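Local coordinates for protein GDSL-like Lipase (Parabacteroides distasonis, PDB 3P94) that probably hydrolyses ester bonds, perhaps those of lysophospholipids, as a serine hydrolase of the SGNH (GDSL-like) class, at residues Asp5-Gly10 against Met62-Arg67; Val19-Asn24 against Asn72-Ala77; Lys116-Ser121 against Gly155-Asp160. All coordinates share one frame; numbering follows the deposited sequence.

Contact 1 (Asp5-Gly10 against Met62-Arg67)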
# COMPACT_ATOMS: atom_id res chain seq x y z
N ASP A 5 9.50 -6.34 -18.04
CA ASP A 5 8.13 -6.41 -17.54
C ASP A 5 7.88 -5.22 -16.59
O ASP A 5 8.10 -5.31 -15.38
CB ASP A 5 7.98 -7.78 -16.84
CG ASP A 5 6.64 -8.09 -16.21
OD1 ASP A 5 5.69 -7.29 -16.39
OD2 ASP A 5 6.55 -9.12 -15.51
N TRP A 6 7.47 -4.07 -17.16
CA TRP A 6 7.27 -2.80 -16.45
C TRP A 6 6.36 -2.93 -15.21
O TRP A 6 6.73 -2.48 -14.13
CB TRP A 6 6.76 -1.71 -17.41
CG TRP A 6 6.41 -0.42 -16.73
CD1 TRP A 6 7.27 0.59 -16.38
CD2 TRP A 6 5.11 -0.03 -16.28
NE1 TRP A 6 6.58 1.57 -15.70
CE2 TRP A 6 5.25 1.22 -15.63
CE3 TRP A 6 3.85 -0.63 -16.34
CZ2 TRP A 6 4.16 1.91 -15.09
CZ3 TRP A 6 2.76 0.05 -15.79
CH2 TRP A 6 2.93 1.29 -15.17
N ALA A 7 5.18 -3.55 -15.36
CA ALA A 7 4.21 -3.68 -14.27
C ALA A 7 4.55 -4.85 -13.33
O ALA A 7 3.91 -5.01 -12.29
CB ALA A 7 2.83 -3.88 -14.86
N GLN A 8 5.57 -5.65 -13.70
CA GLN A 8 6.06 -6.83 -12.95
C GLN A 8 4.92 -7.86 -12.73
O GLN A 8 4.69 -8.32 -11.61
CB GLN A 8 6.73 -6.43 -11.63
CG GLN A 8 8.04 -5.70 -11.89
CD GLN A 8 8.56 -5.00 -10.66
OE1 GLN A 8 8.15 -3.88 -10.33
NE2 GLN A 8 9.53 -5.61 -10.02
N PHE A 9 4.23 -8.21 -13.83
CA PHE A 9 3.17 -9.23 -13.83
C PHE A 9 3.77 -10.62 -13.51
O PHE A 9 3.09 -11.48 -12.95
CB PHE A 9 2.48 -9.28 -15.20
CG PHE A 9 1.46 -8.21 -15.51
CD1 PHE A 9 0.19 -8.26 -14.96
CD2 PHE A 9 1.74 -7.20 -16.43
CE1 PHE A 9 -0.77 -7.31 -15.30
CE2 PHE A 9 0.78 -6.24 -16.76
CZ PHE A 9 -0.47 -6.30 -16.19
N GLY A 10 5.04 -10.80 -13.89
CA GLY A 10 5.81 -12.02 -13.67
C GLY A 10 6.13 -12.33 -12.22
O GLY A 10 6.40 -13.49 -11.90
N MSE A 62 0.85 -0.39 -10.09
CA MSE A 62 -0.18 -1.03 -9.29
C MSE A 62 -1.54 -1.00 -9.98
O MSE A 62 -2.23 -2.03 -9.98
CB MSE A 62 -0.24 -0.36 -7.92
CG MSE A 62 0.89 -0.80 -7.03
SE MSE A 62 0.58 -0.04 -5.29
CE MSE A 62 2.43 0.62 -5.02
N LEU A 63 -1.92 0.14 -10.59
CA LEU A 63 -3.19 0.24 -11.32
C LEU A 63 -3.21 -0.76 -12.50
O LEU A 63 -4.24 -1.40 -12.75
CB LEU A 63 -3.43 1.69 -11.82
CG LEU A 63 -4.66 1.93 -12.71
CD1 LEU A 63 -5.97 1.52 -12.00
CD2 LEU A 63 -4.75 3.38 -13.15
N VAL A 64 -2.07 -0.93 -13.19
CA VAL A 64 -1.95 -1.86 -14.32
C VAL A 64 -1.93 -3.34 -13.81
O VAL A 64 -2.59 -4.20 -14.40
CB VAL A 64 -0.72 -1.50 -15.20
CG1 VAL A 64 -0.39 -2.62 -16.20
CG2 VAL A 64 -0.96 -0.19 -15.93
N ARG A 65 -1.22 -3.61 -12.72
CA ARG A 65 -1.10 -4.94 -12.09
C ARG A 65 -2.39 -5.37 -11.34
O ARG A 65 -2.58 -6.56 -11.06
CB ARG A 65 0.08 -4.89 -11.11
CG ARG A 65 0.48 -6.21 -10.53
CD ARG A 65 1.84 -6.16 -9.90
NE ARG A 65 2.00 -5.21 -8.80
CZ ARG A 65 1.76 -5.47 -7.51
NH1 ARG A 65 1.21 -6.63 -7.16
NH2 ARG A 65 2.06 -4.58 -6.58
N PHE A 66 -3.26 -4.40 -11.00
CA PHE A 66 -4.48 -4.55 -10.21
C PHE A 66 -5.39 -5.68 -10.68
O PHE A 66 -5.94 -6.40 -9.84
CB PHE A 66 -5.28 -3.24 -10.18
CG PHE A 66 -6.15 -3.07 -8.96
CD1 PHE A 66 -5.60 -2.72 -7.73
CD2 PHE A 66 -7.53 -3.22 -9.04
CE1 PHE A 66 -6.40 -2.57 -6.59
CE2 PHE A 66 -8.33 -3.06 -7.91
CZ PHE A 66 -7.76 -2.73 -6.69
N ARG A 67 -5.59 -5.83 -12.00
CA ARG A 67 -6.47 -6.86 -12.54
C ARG A 67 -5.95 -8.30 -12.20
O ARG A 67 -6.74 -9.12 -11.74
CB ARG A 67 -6.65 -6.67 -14.05
CG ARG A 67 -7.53 -7.72 -14.73
CD ARG A 67 -8.19 -7.18 -16.00
NE ARG A 67 -8.96 -5.97 -15.73
CZ ARG A 67 -10.19 -5.95 -15.22
NH1 ARG A 67 -10.84 -7.08 -14.98
NH2 ARG A 67 -10.78 -4.79 -14.96
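Trp6, Ala7 and Phe9 of the N-terminal loop pack on Val64 and Arg65 of helix 59-71, a loop-on-helix contact at the outer side of a flavodoxin-like alpha/beta fold. Val64 is directed toward the loop, and its two methyls divide the partners between them. CG2 meets the edge of the indole, with Trp6 CZ3 at 3.7 Å, whereas CG1 touches Ala7 CB, also at 3.7 Å, and the end of the Phe9 ring. With its CG anti to the backbone N (chi1 175°), Trp6 swings the six-membered half of the indole to the helix. Asn91 receives a hydrogen bond from its NE1. Phe9 approaches Val64 across the side chain, at about a right angle; its CZ lies 3.5 Å from Val64 O and 3.7 Å from Val64 CG1. Valine suits this place because it presents a short branched surface that two rings can share, and Ala7 is small enough to let the backbone come close.

Arg65 is used differently. Its aliphatic part runs past the loop carbonyls, with CD 3.4 Å from Ala7 O, before a bend at chi3 (60°) turns the guanidinium away to a salt bridge with Asp69 and a hydrogen bond with Arg52 O. Gln57 joins the two segments from outside: its amide donates to Ala7 O and Gln8 OE1, and its OE1 accepts from Arg65 NE.

The loop is shaped from within by a type I turn, Asp5 to Gln8. An aspartate suits its first position, since its carboxylate reaches forward past the turn to the next two N-H groups: OD1 takes Phe9 N at 3.1 Å, 22° out of the carboxylate plane, and OD2 takes Gly10 N at 2.8 Å through its syn lone pair.

Contact 2 (Val19-Asn24 against Asn72-Ala77)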
# COMPACT_ATOMS: atom_id res chain seq x y z
N VAL A 19 -3.63 -19.77 -5.47
CA VAL A 19 -4.44 -19.03 -4.51
C VAL A 19 -5.88 -19.57 -4.62
O VAL A 19 -6.38 -19.73 -5.74
CB VAL A 19 -4.37 -17.49 -4.76
CG1 VAL A 19 -5.46 -16.75 -3.99
CG2 VAL A 19 -2.99 -16.95 -4.39
N LYS A 20 -6.53 -19.88 -3.48
CA LYS A 20 -7.92 -20.33 -3.50
C LYS A 20 -8.80 -19.11 -3.84
O LYS A 20 -8.68 -18.07 -3.19
CB LYS A 20 -8.33 -20.98 -2.16
CG LYS A 20 -9.78 -21.47 -2.12
N VAL A 21 -9.61 -19.23 -4.90
CA VAL A 21 -10.47 -18.15 -5.38
C VAL A 21 -11.96 -18.58 -5.26
O VAL A 21 -12.29 -19.67 -5.71
CB VAL A 21 -10.08 -17.72 -6.82
CG1 VAL A 21 -11.09 -16.75 -7.43
CG2 VAL A 21 -8.66 -17.13 -6.86
N PRO A 22 -12.87 -17.77 -4.66
CA PRO A 22 -12.65 -16.42 -4.07
C PRO A 22 -11.75 -16.45 -2.83
O PRO A 22 -11.76 -17.42 -2.06
CB PRO A 22 -14.07 -15.95 -3.74
CG PRO A 22 -14.86 -17.20 -3.57
CD PRO A 22 -14.28 -18.17 -4.56
N SER A 23 -10.94 -15.40 -2.69
CA SER A 23 -9.99 -15.24 -1.59
C SER A 23 -10.56 -14.32 -0.51
O SER A 23 -11.69 -13.86 -0.62
CB SER A 23 -8.66 -14.70 -2.12
OG SER A 23 -8.81 -13.46 -2.79
N ASN A 24 -9.78 -14.08 0.56
CA ASN A 24 -10.22 -13.29 1.70
C ASN A 24 -9.83 -11.81 1.54
O ASN A 24 -10.66 -11.00 1.12
CB ASN A 24 -9.68 -13.90 3.00
CG ASN A 24 -10.04 -13.17 4.26
OD1 ASN A 24 -11.13 -12.63 4.41
ND2 ASN A 24 -9.14 -13.15 5.21
N ASN A 72 -8.66 -10.60 -10.34
CA ASN A 72 -8.71 -12.02 -10.71
C ASN A 72 -8.66 -12.98 -9.51
O ASN A 72 -9.04 -14.14 -9.67
CB ASN A 72 -7.63 -12.35 -11.72
CG ASN A 72 -7.88 -11.73 -13.09
OD1 ASN A 72 -8.96 -11.20 -13.39
ND2 ASN A 72 -6.88 -11.76 -13.96
N LEU A 73 -8.27 -12.48 -8.31
CA LEU A 73 -8.25 -13.32 -7.11
C LEU A 73 -9.60 -13.27 -6.38
O LEU A 73 -9.79 -14.00 -5.41
CB LEU A 73 -7.09 -12.91 -6.16
CG LEU A 73 -5.66 -13.07 -6.72
CD1 LEU A 73 -4.64 -12.74 -5.67
CD2 LEU A 73 -5.39 -14.48 -7.26
N LYS A 74 -10.54 -12.43 -6.86
CA LYS A 74 -11.89 -12.23 -6.31
C LYS A 74 -11.89 -12.14 -4.74
O LYS A 74 -12.57 -12.94 -4.09
CB LYS A 74 -12.84 -13.36 -6.80
CG LYS A 74 -13.07 -13.34 -8.31
CD LYS A 74 -13.88 -14.54 -8.76
CE LYS A 74 -14.36 -14.41 -10.18
NZ LYS A 74 -15.30 -15.52 -10.53
N PRO A 75 -11.13 -11.22 -4.11
CA PRO A 75 -11.16 -11.15 -2.64
C PRO A 75 -12.38 -10.42 -2.10
O PRO A 75 -13.04 -9.70 -2.84
CB PRO A 75 -9.88 -10.37 -2.32
CG PRO A 75 -9.75 -9.43 -3.46
CD PRO A 75 -10.25 -10.18 -4.67
N LYS A 76 -12.65 -10.57 -0.80
CA LYS A 76 -13.71 -9.84 -0.11
C LYS A 76 -13.30 -8.37 -0.02
O LYS A 76 -14.13 -7.47 -0.20
CB LYS A 76 -13.95 -10.42 1.29
CG LYS A 76 -14.56 -11.82 1.31
CD LYS A 76 -14.79 -12.29 2.74
CE LYS A 76 -15.49 -13.62 2.77
NZ LYS A 76 -16.02 -13.91 4.12
N ALA A 77 -12.00 -8.14 0.23
CA ALA A 77 -11.44 -6.79 0.36
C ALA A 77 -10.01 -6.70 -0.15
O ALA A 77 -9.33 -7.71 -0.27
CB ALA A 77 -11.50 -6.34 1.82
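Ser23 and Asn24 bond to residues 73-77 where two neighbouring parallel strands, 23-29 and 75-81, enter the central sheet of the flavodoxin-like fold. After helix 59-71 the chain turns out of helical geometry at Lys74, with positive phi (43°), and presents the carbonyls of Leu73 and Lys74 to Ser23. The N-H of Ser23 is shared between them, 3.3 Å from Leu73 O and 3.3 Å from Lys74 O, bent toward each. It runs close to the Leu73 carbonyl direction but stands well above the plane of the Lys74 carbonyl. Leu73 O is gripped a second time, by Ser23 OG at 2.8 Å. That hydroxyl sits between the backbone N and the carbonyl carbon (chi1 58°), which brings it over the Leu73 peptide. A serine fits here because its short polar arm adds a bond while lying close against Pro75, with OG touching CA and CB.

One residue on, Asn24 O receives two consecutive N-H groups, Lys76 N at 2.8 Å and Ala77 N at 3.3 Å, the Ala77 bond lying in the carbonyl plane. Pro75, with no N-H of its own to offer, leaves these donors to its successors.

Before the strand, a cis peptide precedes Pro22, whose CB rests 3.4 Å from Lys74 O. Val21 crosses the extended Lys74 chain at about a right angle, CG1 to CD 3.8 Å, so that the lysine's methylenes cover the valine while its ammonium leads away. Deeper in, Val19 CG1 touches Leu73 CD2 at 4.0 Å.

Leu73 packs further onto Val50 and Arg52 of strand 49-53 and onto Val26, Asn24 ND2 bonds to Asn48 O, and on the far side strand 75-81 continues the sheet to strand 116-120.

Contact 3 (Lys116-Ser121 against Gly155-Asp160)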
# COMPACT_ATOMS: atom_id res chain seq x y z
N LYS A 116 -14.34 -4.76 -1.48
CA LYS A 116 -14.31 -3.65 -0.52
C LYS A 116 -12.90 -3.06 -0.47
O LYS A 116 -11.93 -3.81 -0.36
CB LYS A 116 -14.74 -4.13 0.89
CG LYS A 116 -16.21 -4.48 0.99
CD LYS A 116 -16.59 -4.79 2.43
CE LYS A 116 -18.04 -5.20 2.53
NZ LYS A 116 -18.21 -6.31 3.50
N VAL A 117 -12.79 -1.73 -0.55
CA VAL A 117 -11.47 -1.08 -0.50
C VAL A 117 -11.17 -0.57 0.91
O VAL A 117 -11.94 0.20 1.49
CB VAL A 117 -11.31 0.06 -1.53
CG1 VAL A 117 -9.95 0.76 -1.38
CG2 VAL A 117 -11.47 -0.47 -2.95
N ILE A 118 -9.99 -0.96 1.42
CA ILE A 118 -9.46 -0.48 2.68
C ILE A 118 -8.22 0.34 2.32
O ILE A 118 -7.22 -0.22 1.89
CB ILE A 118 -9.17 -1.63 3.68
CG1 ILE A 118 -10.49 -2.32 4.12
CG2 ILE A 118 -8.39 -1.11 4.89
CD1 ILE A 118 -10.33 -3.71 4.72
N PHE A 119 -8.32 1.67 2.43
CA PHE A 119 -7.21 2.56 2.12
C PHE A 119 -6.35 2.78 3.35
O PHE A 119 -6.88 2.99 4.44
CB PHE A 119 -7.71 3.91 1.59
CG PHE A 119 -7.89 3.99 0.09
CD1 PHE A 119 -6.81 3.79 -0.76
CD2 PHE A 119 -9.12 4.33 -0.46
CE1 PHE A 119 -6.98 3.86 -2.15
CE2 PHE A 119 -9.28 4.42 -1.85
CZ PHE A 119 -8.21 4.18 -2.68
N CYS A 120 -5.01 2.77 3.16
CA CYS A 120 -4.05 3.04 4.23
C CYS A 120 -3.38 4.37 4.02
O CYS A 120 -2.99 4.69 2.90
CB CYS A 120 -3.00 1.93 4.31
SG CYS A 120 -3.68 0.28 4.61
N SER A 121 -3.16 5.09 5.12
CA SER A 121 -2.39 6.33 5.12
C SER A 121 -0.99 6.02 4.66
O SER A 121 -0.41 5.04 5.14
CB SER A 121 -2.33 6.90 6.53
OG SER A 121 -1.56 6.04 7.37
N GLY A 155 -17.69 5.89 1.81
CA GLY A 155 -17.94 4.82 2.77
C GLY A 155 -16.87 3.74 2.81
O GLY A 155 -17.18 2.57 3.04
N LEU A 156 -15.61 4.12 2.57
CA LEU A 156 -14.47 3.21 2.60
C LEU A 156 -13.73 3.36 3.93
O LEU A 156 -13.71 4.45 4.50
CB LEU A 156 -13.51 3.45 1.41
CG LEU A 156 -14.11 3.55 -0.00
CD1 LEU A 156 -13.04 3.90 -1.01
CD2 LEU A 156 -14.83 2.26 -0.41
N THR A 157 -13.13 2.27 4.42
CA THR A 157 -12.37 2.28 5.67
C THR A 157 -10.99 2.95 5.42
O THR A 157 -10.34 2.65 4.42
CB THR A 157 -12.21 0.83 6.19
OG1 THR A 157 -13.51 0.30 6.46
CG2 THR A 157 -11.34 0.74 7.44
N TYR A 158 -10.57 3.85 6.34
CA TYR A 158 -9.26 4.50 6.27
C TYR A 158 -8.41 4.01 7.44
O TYR A 158 -8.85 4.08 8.59
CB TYR A 158 -9.40 6.04 6.26
CG TYR A 158 -8.09 6.79 6.19
CD1 TYR A 158 -7.39 6.90 4.98
CD2 TYR A 158 -7.57 7.45 7.30
CE1 TYR A 158 -6.19 7.61 4.91
CE2 TYR A 158 -6.38 8.17 7.24
CZ TYR A 158 -5.70 8.25 6.03
OH TYR A 158 -4.54 8.98 5.96
N VAL A 159 -7.22 3.47 7.15
CA VAL A 159 -6.29 2.94 8.14
C VAL A 159 -5.23 4.01 8.39
O VAL A 159 -4.40 4.27 7.51
CB VAL A 159 -5.69 1.58 7.67
CG1 VAL A 159 -4.61 1.08 8.61
CG2 VAL A 159 -6.77 0.53 7.51
N ASP A 160 -5.27 4.63 9.58
CA ASP A 160 -4.35 5.71 9.89
C ASP A 160 -3.07 5.22 10.59
O ASP A 160 -2.86 5.42 11.80
CB ASP A 160 -5.04 6.81 10.71
CG ASP A 160 -4.29 8.13 10.78
OD1 ASP A 160 -3.20 8.24 10.17
OD2 ASP A 160 -4.80 9.06 11.43
O HOH W 1 -13.86 -0.30 3.36
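Phe119 and Ser121 bond through their backbones to Thr157 and Val159, joining the two strands of a beta-alpha-beta unit, 116-120 and 157-159, which run parallel on either side of helix 137-153 in sequence. Phe119 N reaches Thr157 O at 3.0 Å, Val159 N returns to Phe119 O at 2.8 Å, and Ser121 N reaches Val159 O, also at 2.8 Å and nearly straight. At the start of the pair the strands stand too far apart for a direct bond, and a water fills in: it donates to Val117 O and accepts from Thr157 N.

The side chains lie on two faces. Ile118, Cys120, Thr157 and Val159 share one; Ile118, Thr157 and Val159 meet helix 185-202 there, and Thr157 OG1 bonds to Thr202. Branched residues fill this layer closely: Ile118 CG2 and Val159 CG2 are tight at 3.5 Å, while Cys120 SG leans on Val159 CB at 3.9 Å. On the other face, Leu156 CD1 meets the edge of the Phe119 ring, 3.9 Å from CE2; the flat ring suits this place, packing on Leu103 and Ala107 of helix 96-112 and Ile147 of helix 137-153.

Beyond the strands, Asp160 is the N-cap of helix 161-165, and Ser121 OG bonds to His162 N. Tyr158, its CG anti to the backbone N (chi1 -180°), extends along the strands to place OH 3.1 Å from Ser121 CB.

Contacts 2 and 3 lie in one parallel sheet, while contact 1 lies on helix 59-71, which leads into strand 75-81 of contact 2. Arg67 O of contact 1 and Asn72 N of contact 2 probably bond at the end of that helix, although the contact centres are about 17 Å apart. Their segments alternate along the chain: the N-terminal arm lies over a later helix, while strand 23-29 pairs beside strand 75-81, which follows that helix. Contact 3 comes later in sequence, its centre about 18 Å from that of contact 2 and 22 Å from that of contact 1. Strands 75-81 and 116-120 are sheet neighbours, so contacts 2 and 3 meet, together spanning strands 23-29 to 157-159 of the hydrolase core.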